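Local atomic coordinates of ATP phosphoribosyltransferase regulatory subunit (Thermotoga maritima, PDB entry 1USY), a protein that probably supports the first step of histidine biosynthesis and may allow histidine to feedback-regulate ATP phosphoribosyltransferase. Residues N38-R43 against F48-D53; D137-I142 against K149-I154. One frame throughout, in Å; residues are numbered along the deposited sequence.

Interaction 1: N38-R43 against F48-D53; sequences NFFLDR and FSIRED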
loop_
_atom_site.group_PDB
_atom_site.type_symbol
_atom_site.label_atom_id
_atom_site.label_comp_id
_atom_site.label_asym_id
_atom_site.label_seq_id
_atom_site.Cartn_x
_atom_site.Cartn_y
_atom_site.Cartn_z
ATOM N N ASN B 38 -13.168 -2.399 0.534
ATOM C CA ASN B 38 -12.196 -1.806 1.414
ATOM C C ASN B 38 -11.169 -2.857 1.768
ATOM O O ASN B 38 -11.460 -3.831 2.482
ATOM C CB ASN B 38 -12.880 -1.283 2.660
ATOM C CG ASN B 38 -13.707 -0.070 2.378
ATOM O OD1 ASN B 38 -13.286 0.806 1.627
ATOM N ND2 ASN B 38 -14.892 0.004 2.982
ATOM N N PHE B 39 -9.977 -2.689 1.215
ATOM C CA PHE B 39 -8.904 -3.548 1.586
ATOM C C PHE B 39 -7.770 -2.726 2.187
ATOM O O PHE B 39 -7.790 -1.499 2.100
ATOM C CB PHE B 39 -8.492 -4.437 0.412
ATOM C CG PHE B 39 -7.824 -3.714 -0.720
ATOM C CD1 PHE B 39 -8.394 -3.726 -1.985
ATOM C CD2 PHE B 39 -6.606 -3.073 -0.545
ATOM C CE1 PHE B 39 -7.787 -3.094 -3.033
ATOM C CE2 PHE B 39 -5.991 -2.427 -1.596
ATOM C CZ PHE B 39 -6.571 -2.450 -2.844
ATOM N N PHE B 40 -6.832 -3.417 2.835
ATOM C CA PHE B 40 -5.636 -2.848 3.426
ATOM C C PHE B 40 -4.484 -3.668 2.887
ATOM O O PHE B 40 -4.544 -4.892 2.859
ATOM C CB PHE B 40 -5.674 -2.929 4.956
ATOM C CG PHE B 40 -6.801 -2.109 5.591
ATOM C CD1 PHE B 40 -8.083 -2.616 5.689
ATOM C CD2 PHE B 40 -6.558 -0.825 6.072
ATOM C CE1 PHE B 40 -9.109 -1.850 6.256
ATOM C CE2 PHE B 40 -7.543 -0.068 6.630
ATOM C CZ PHE B 40 -8.832 -0.570 6.726
ATOM N N LEU B 41 -3.459 -2.970 2.418
ATOM C CA LEU B 41 -2.273 -3.565 1.915
ATOM C C LEU B 41 -1.171 -3.400 2.915
ATOM O O LEU B 41 -1.006 -2.377 3.569
ATOM C CB LEU B 41 -1.846 -2.916 0.600
ATOM C CG LEU B 41 -1.707 -3.869 -0.578
ATOM C CD1 LEU B 41 -1.363 -3.102 -1.818
ATOM C CD2 LEU B 41 -0.625 -4.886 -0.327
ATOM N N ASP B 42 -0.361 -4.430 2.950
ATOM C CA ASP B 42 0.595 -4.646 3.983
ATOM C C ASP B 42 1.999 -4.601 3.340
ATOM O O ASP B 42 2.177 -4.905 2.142
ATOM C CB ASP B 42 0.198 -5.991 4.615
ATOM C CG ASP B 42 1.291 -6.652 5.337
ATOM O OD1 ASP B 42 2.422 -6.593 4.864
ATOM O OD2 ASP B 42 1.107 -7.296 6.378
ATOM N N ARG B 43 2.973 -4.167 4.134
ATOM C CA ARG B 43 4.391 -4.185 3.747
ATOM C C ARG B 43 4.967 -5.579 3.421
ATOM O O ARG B 43 6.147 -5.720 3.277
ATOM C CB ARG B 43 5.230 -3.514 4.859
ATOM C CG ARG B 43 6.732 -3.355 4.574
ATOM C CD ARG B 43 7.276 -1.925 4.626
ATOM N NE ARG B 43 8.624 -1.829 4.067
ATOM C CZ ARG B 43 9.023 -2.394 2.920
ATOM N NH1 ARG B 43 8.159 -3.100 2.189
ATOM N NH2 ARG B 43 10.286 -2.255 2.491
ATOM N N PHE B 48 -5.805 -7.262 3.347
ATOM C CA PHE B 48 -6.654 -7.525 4.500
ATOM C C PHE B 48 -8.030 -6.895 4.348
ATOM O O PHE B 48 -8.164 -5.851 3.723
ATOM C CB PHE B 48 -5.990 -7.014 5.800
ATOM C CG PHE B 48 -4.749 -7.783 6.218
ATOM C CD1 PHE B 48 -3.489 -7.266 5.997
ATOM C CD2 PHE B 48 -4.852 -9.009 6.864
ATOM C CE1 PHE B 48 -2.330 -7.971 6.399
ATOM C CE2 PHE B 48 -3.715 -9.712 7.258
ATOM C CZ PHE B 48 -2.452 -9.182 7.035
ATOM N N SER B 49 -9.046 -7.545 4.905
ATOM C CA SER B 49 -10.300 -6.876 5.191
ATOM C C SER B 49 -10.291 -6.561 6.651
ATOM O O SER B 49 -9.644 -7.256 7.443
ATOM C CB SER B 49 -11.526 -7.736 4.878
ATOM O OG SER B 49 -11.207 -9.108 4.950
ATOM N N ILE B 50 -11.000 -5.486 6.989
ATOM C CA ILE B 50 -11.161 -5.034 8.361
ATOM C C ILE B 50 -12.621 -5.192 8.718
ATOM O O ILE B 50 -13.494 -5.008 7.867
ATOM C CB ILE B 50 -10.688 -3.587 8.526
ATOM C CG1 ILE B 50 -10.420 -3.291 9.999
ATOM C CG2 ILE B 50 -11.713 -2.627 7.966
ATOM C CD1 ILE B 50 -9.668 -2.006 10.272
ATOM N N ARG B 51 -12.874 -5.556 9.977
ATOM C CA ARG B 51 -14.190 -5.982 10.427
ATOM C C ARG B 51 -15.187 -4.829 10.269
ATOM O O ARG B 51 -15.078 -3.809 10.939
ATOM C CB ARG B 51 -14.086 -6.479 11.871
ATOM C CG ARG B 51 -15.389 -6.834 12.555
ATOM C CD ARG B 51 -15.312 -6.876 14.086
ATOM N NE ARG B 51 -14.149 -7.622 14.551
ATOM C CZ ARG B 51 -13.312 -7.208 15.496
ATOM N NH1 ARG B 51 -13.506 -6.063 16.120
ATOM N NH2 ARG B 51 -12.272 -7.943 15.835
ATOM N N GLU B 52 -16.135 -5.001 9.351
ATOM C CA GLU B 52 -17.102 -3.970 8.985
ATOM C C GLU B 52 -18.488 -4.413 9.371
ATOM O O GLU B 52 -19.388 -3.598 9.469
ATOM C CB GLU B 52 -17.074 -3.717 7.486
ATOM C CG GLU B 52 -15.891 -2.888 7.043
ATOM C CD GLU B 52 -15.926 -2.514 5.569
ATOM O OE1 GLU B 52 -15.321 -3.233 4.732
ATOM O OE2 GLU B 52 -16.539 -1.480 5.242
ATOM N N ASP B 53 -18.673 -5.701 9.605
ATOM C CA ASP B 53 -20.003 -6.199 9.931
ATOM C C ASP B 53 -19.870 -7.476 10.726
ATOM O O ASP B 53 -19.395 -8.486 10.184
ATOM C CB ASP B 53 -20.800 -6.472 8.637
ATOM C CG ASP B 53 -22.226 -6.948 8.900
ATOM O OD1 ASP B 53 -22.452 -7.663 9.905
HETATM O O HOH W 1 -12.495 -4.440 4.872
HETATM O O HOH W 2 -15.371 -3.380 1.779
#

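Interaction 2: D137-I142 against K149-I154; sequences DLLKEI and KVLNLI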
loop_
_atom_site.group_PDB
_atom_site.type_symbol
_atom_site.label_atom_id
_atom_site.label_comp_id
_atom_site.label_asym_id
_atom_site.label_seq_id
_atom_site.Cartn_x
_atom_site.Cartn_y
_atom_site.Cartn_z
ATOM N N ASP B 137 -45.401 -7.670 -1.251
ATOM C CA ASP B 137 -46.839 -7.525 -1.263
ATOM C C ASP B 137 -47.251 -6.139 -1.691
ATOM O O ASP B 137 -48.226 -5.986 -2.401
ATOM C CB ASP B 137 -47.392 -7.811 0.122
ATOM C CG ASP B 137 -48.897 -7.666 0.183
ATOM O OD1 ASP B 137 -49.368 -6.873 1.047
ATOM O OD2 ASP B 137 -49.666 -8.285 -0.605
ATOM N N LEU B 138 -46.508 -5.134 -1.258
ATOM C CA LEU B 138 -46.785 -3.753 -1.670
ATOM C C LEU B 138 -46.411 -3.444 -3.147
ATOM O O LEU B 138 -47.102 -2.694 -3.821
ATOM C CB LEU B 138 -46.082 -2.761 -0.729
ATOM C CG LEU B 138 -46.847 -1.998 0.366
ATOM C CD1 LEU B 138 -45.994 -0.888 0.880
ATOM C CD2 LEU B 138 -48.186 -1.428 -0.101
ATOM N N LEU B 139 -45.326 -4.086 -3.645
ATOM C CA LEU B 139 -44.687 -3.680 -4.904
ATOM C C LEU B 139 -45.571 -4.057 -6.084
ATOM O O LEU B 139 -46.090 -3.197 -6.801
ATOM C CB LEU B 139 -43.337 -4.340 -5.062
ATOM C CG LEU B 139 -42.156 -3.382 -4.860
ATOM C CD1 LEU B 139 -42.578 -1.955 -4.439
ATOM C CD2 LEU B 139 -41.199 -3.897 -3.784
ATOM N N LYS B 140 -45.793 -5.347 -6.359
ATOM C CA LYS B 140 -46.680 -5.585 -7.486
ATOM C C LYS B 140 -48.164 -5.385 -7.064
ATOM O O LYS B 140 -48.700 -6.067 -6.162
ATOM C CB LYS B 140 -46.553 -6.910 -8.189
ATOM C CG LYS B 140 -46.992 -6.734 -9.674
ATOM C CD LYS B 140 -46.365 -5.490 -10.355
ATOM C CE LYS B 140 -44.910 -5.717 -10.756
ATOM N NZ LYS B 140 -44.728 -6.950 -11.531
ATOM N N GLU B 141 -48.576 -4.444 -7.816
ATOM C CA GLU B 141 -49.837 -3.747 -7.948
ATOM C C GLU B 141 -49.401 -2.555 -8.787
ATOM O O GLU B 141 -50.183 -1.982 -9.551
ATOM C CB GLU B 141 -50.398 -3.311 -6.560
ATOM C CG GLU B 141 -51.943 -3.226 -6.503
ATOM C CD GLU B 141 -52.486 -2.962 -5.083
ATOM O OE1 GLU B 141 -53.670 -3.359 -4.751
ATOM O OE2 GLU B 141 -51.761 -2.340 -4.217
ATOM N N ILE B 142 -48.103 -2.316 -8.558
ATOM C CA ILE B 142 -47.307 -1.217 -9.113
ATOM C C ILE B 142 -46.334 -1.699 -10.205
ATOM O O ILE B 142 -45.597 -2.674 -10.029
ATOM C CB ILE B 142 -46.527 -0.619 -7.933
ATOM C CG1 ILE B 142 -47.461 0.153 -6.987
ATOM C CG2 ILE B 142 -45.408 0.347 -8.356
ATOM C CD1 ILE B 142 -46.874 0.376 -5.592
ATOM N N LYS B 149 -37.512 2.881 -6.505
ATOM C CA LYS B 149 -37.774 4.316 -6.566
ATOM C C LYS B 149 -38.930 4.604 -5.633
ATOM O O LYS B 149 -38.777 5.391 -4.685
ATOM C CB LYS B 149 -38.161 4.810 -7.931
ATOM C CG LYS B 149 -38.487 6.287 -7.907
ATOM C CD LYS B 149 -39.587 6.631 -8.872
ATOM C CE LYS B 149 -40.327 7.889 -8.422
ATOM N NZ LYS B 149 -39.567 9.145 -8.706
ATOM N N VAL B 150 -40.085 3.967 -5.867
ATOM C CA VAL B 150 -41.047 3.962 -4.770
ATOM C C VAL B 150 -40.458 3.298 -3.520
ATOM O O VAL B 150 -40.888 3.606 -2.423
ATOM C CB VAL B 150 -42.501 3.481 -5.082
ATOM C CG1 VAL B 150 -42.946 3.859 -6.503
ATOM C CG2 VAL B 150 -42.701 2.020 -4.734
ATOM N N LEU B 151 -39.422 2.476 -3.649
ATOM C CA LEU B 151 -38.764 2.060 -2.408
ATOM C C LEU B 151 -37.986 3.238 -1.781
ATOM O O LEU B 151 -38.112 3.493 -0.569
ATOM C CB LEU B 151 -37.935 0.782 -2.562
ATOM C CG LEU B 151 -38.742 -0.498 -2.836
ATOM C CD1 LEU B 151 -37.888 -1.531 -3.572
ATOM C CD2 LEU B 151 -39.394 -1.101 -1.568
ATOM N N ASN B 152 -37.265 3.992 -2.617
ATOM C CA ASN B 152 -36.484 5.115 -2.125
ATOM C C ASN B 152 -37.398 6.129 -1.423
ATOM O O ASN B 152 -37.045 6.704 -0.374
ATOM C CB ASN B 152 -35.660 5.788 -3.236
ATOM C CG ASN B 152 -34.349 5.050 -3.526
ATOM O OD1 ASN B 152 -34.324 3.820 -3.652
ATOM N ND2 ASN B 152 -33.251 5.802 -3.642
ATOM N N LEU B 153 -38.561 6.333 -2.016
ATOM C CA LEU B 153 -39.556 7.220 -1.464
ATOM C C LEU B 153 -40.131 6.742 -0.103
ATOM O O LEU B 153 -40.248 7.545 0.804
ATOM C CB LEU B 153 -40.671 7.443 -2.479
ATOM C CG LEU B 153 -40.220 8.067 -3.815
ATOM C CD1 LEU B 153 -41.369 8.112 -4.837
ATOM C CD2 LEU B 153 -39.539 9.447 -3.660
ATOM N N ILE B 154 -40.453 5.446 0.025
ATOM C CA ILE B 154 -40.872 4.841 1.281
ATOM C C ILE B 154 -39.796 5.158 2.327
ATOM O O ILE B 154 -40.072 5.615 3.466
ATOM C CB ILE B 154 -40.952 3.270 1.168
ATOM C CG1 ILE B 154 -41.746 2.758 -0.060
ATOM C CG2 ILE B 154 -41.416 2.659 2.456
ATOM C CD1 ILE B 154 -43.220 2.584 0.098
#

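Interaction 1: N38-R43 against F48-D53
Phe40 and Phe48 form an antiparallel hydrogen-bonded pair in a beta hairpin of strands 40-42 and 47-50; the axes of 40-42 and 48-50 come within 6.4 Å. Phe40 N donates to Phe48 O at 2.9 Å. In return, Phe48 N donates to Phe40 O at 2.7 Å. Both side chains lie on the same face of the sheet, with Phe40 CB 4.2 Å from Phe48 CB. The Phe40 ring has CG anti to its carbonyl carbon (chi1 -64°). It reaches along the hairpin and puts its CE1 edge against the CG2 branch of Ile50. Tyr82 and Leu87 also touch this ring, as does Leu29 of the second subunit. With an alanine in place of Phe40, Ile50 would probably lose its aromatic neighbour, and a gap is likely to open toward Leu29 of the second subunit. The CE1 edge of Phe48 meets Asp42 OD2 at 3.5 Å, with the carboxylate and ring planes 32° apart. Asp42 OD2 also hydrogen-bonds Tyr82 OH of the second subunit. That chain pairs with residues 40-42, so the sheet continues across the interface. At the open end of the hairpin, Glu52 meets Asn38. Asn38 ND2 donates to Glu52 OE2 at 3.2 Å, from above the carboxylate plane. One water accepts from Ile50 N and lies 2.7 Å from Asn38 O. A second water accepts from Asn38 N at 2.7 Å and donates to Glu52 OE1.

Interaction 2: D137-I142 against K149-I154
Leu139 meets Val150 and Leu151 through methyl groups alone, so no ring, amide or carboxylate offers a face or an edge to this contact. It is plain apolar packing between two helices. Leu139 is the last residue of helix 135-139, and Lys140 is the first to leave helical geometry. Val150 and Leu151 belong to helix 147-156. The backbones stay well apart: Leu139 CA and Val150 CA are 8.5 Å from each other. The side chains bridge this distance. Leu139 starts off to the side, but its methyls reach the other helix. Its two branches divide the work. CD1 of Leu139 faces Val150 CG2 at 4.0 Å, and these two side chains run past each other in opposite directions. CD2 faces Leu151, with CD2 of Leu139 4.0 Å from CD2 of Leu151. Here the side chains cross at about a right angle. Leu151 has CG anti to its carbonyl carbon (chi1 -67°), and both of its methyls lie close to the Leu139 branch. The rest of the contact is looser. Leu138 CD1 lies 4.5 Å from Ile154 CD1, and Ile142 CD1 lies 4.6 Å from Val150 CG2. The buried surface is modest, 198 Å² over both sides.

Helix 174-185 touches Leu138 through Ile179, and Ile142 and Ile154 through Val176, while its Arg175 makes a salt bridge with Asp137. Leu165 of helix 159-168 packs on Val150, and Ala228 in a loop touches Leu151. Helices 135-139 and 147-156 thus pack into a helical cluster with helices 159-168 and 174-185.

How the interactions relate
Interaction 1 and interaction 2 lie in separate parts of the chain. Their centres are about 36 Å apart, and their nearest atoms about 20 Å. Interaction 1 comes first along the sequence and closes before interaction 2 opens. The first is a hairpin beside a subunit interface; the second joins helices, and no other protein chain of the assembly touches its segments. Interaction 2 lies near bound histidine. The side chain of Val150 is about 10 Å from a histidine. The histidine pocket includes Lys157, Leu159, Ile180, Ile184 and Tyr185. The Leu139 packing lies beside the histidine site, and segment 149-154 reaches the ligand through Leu153.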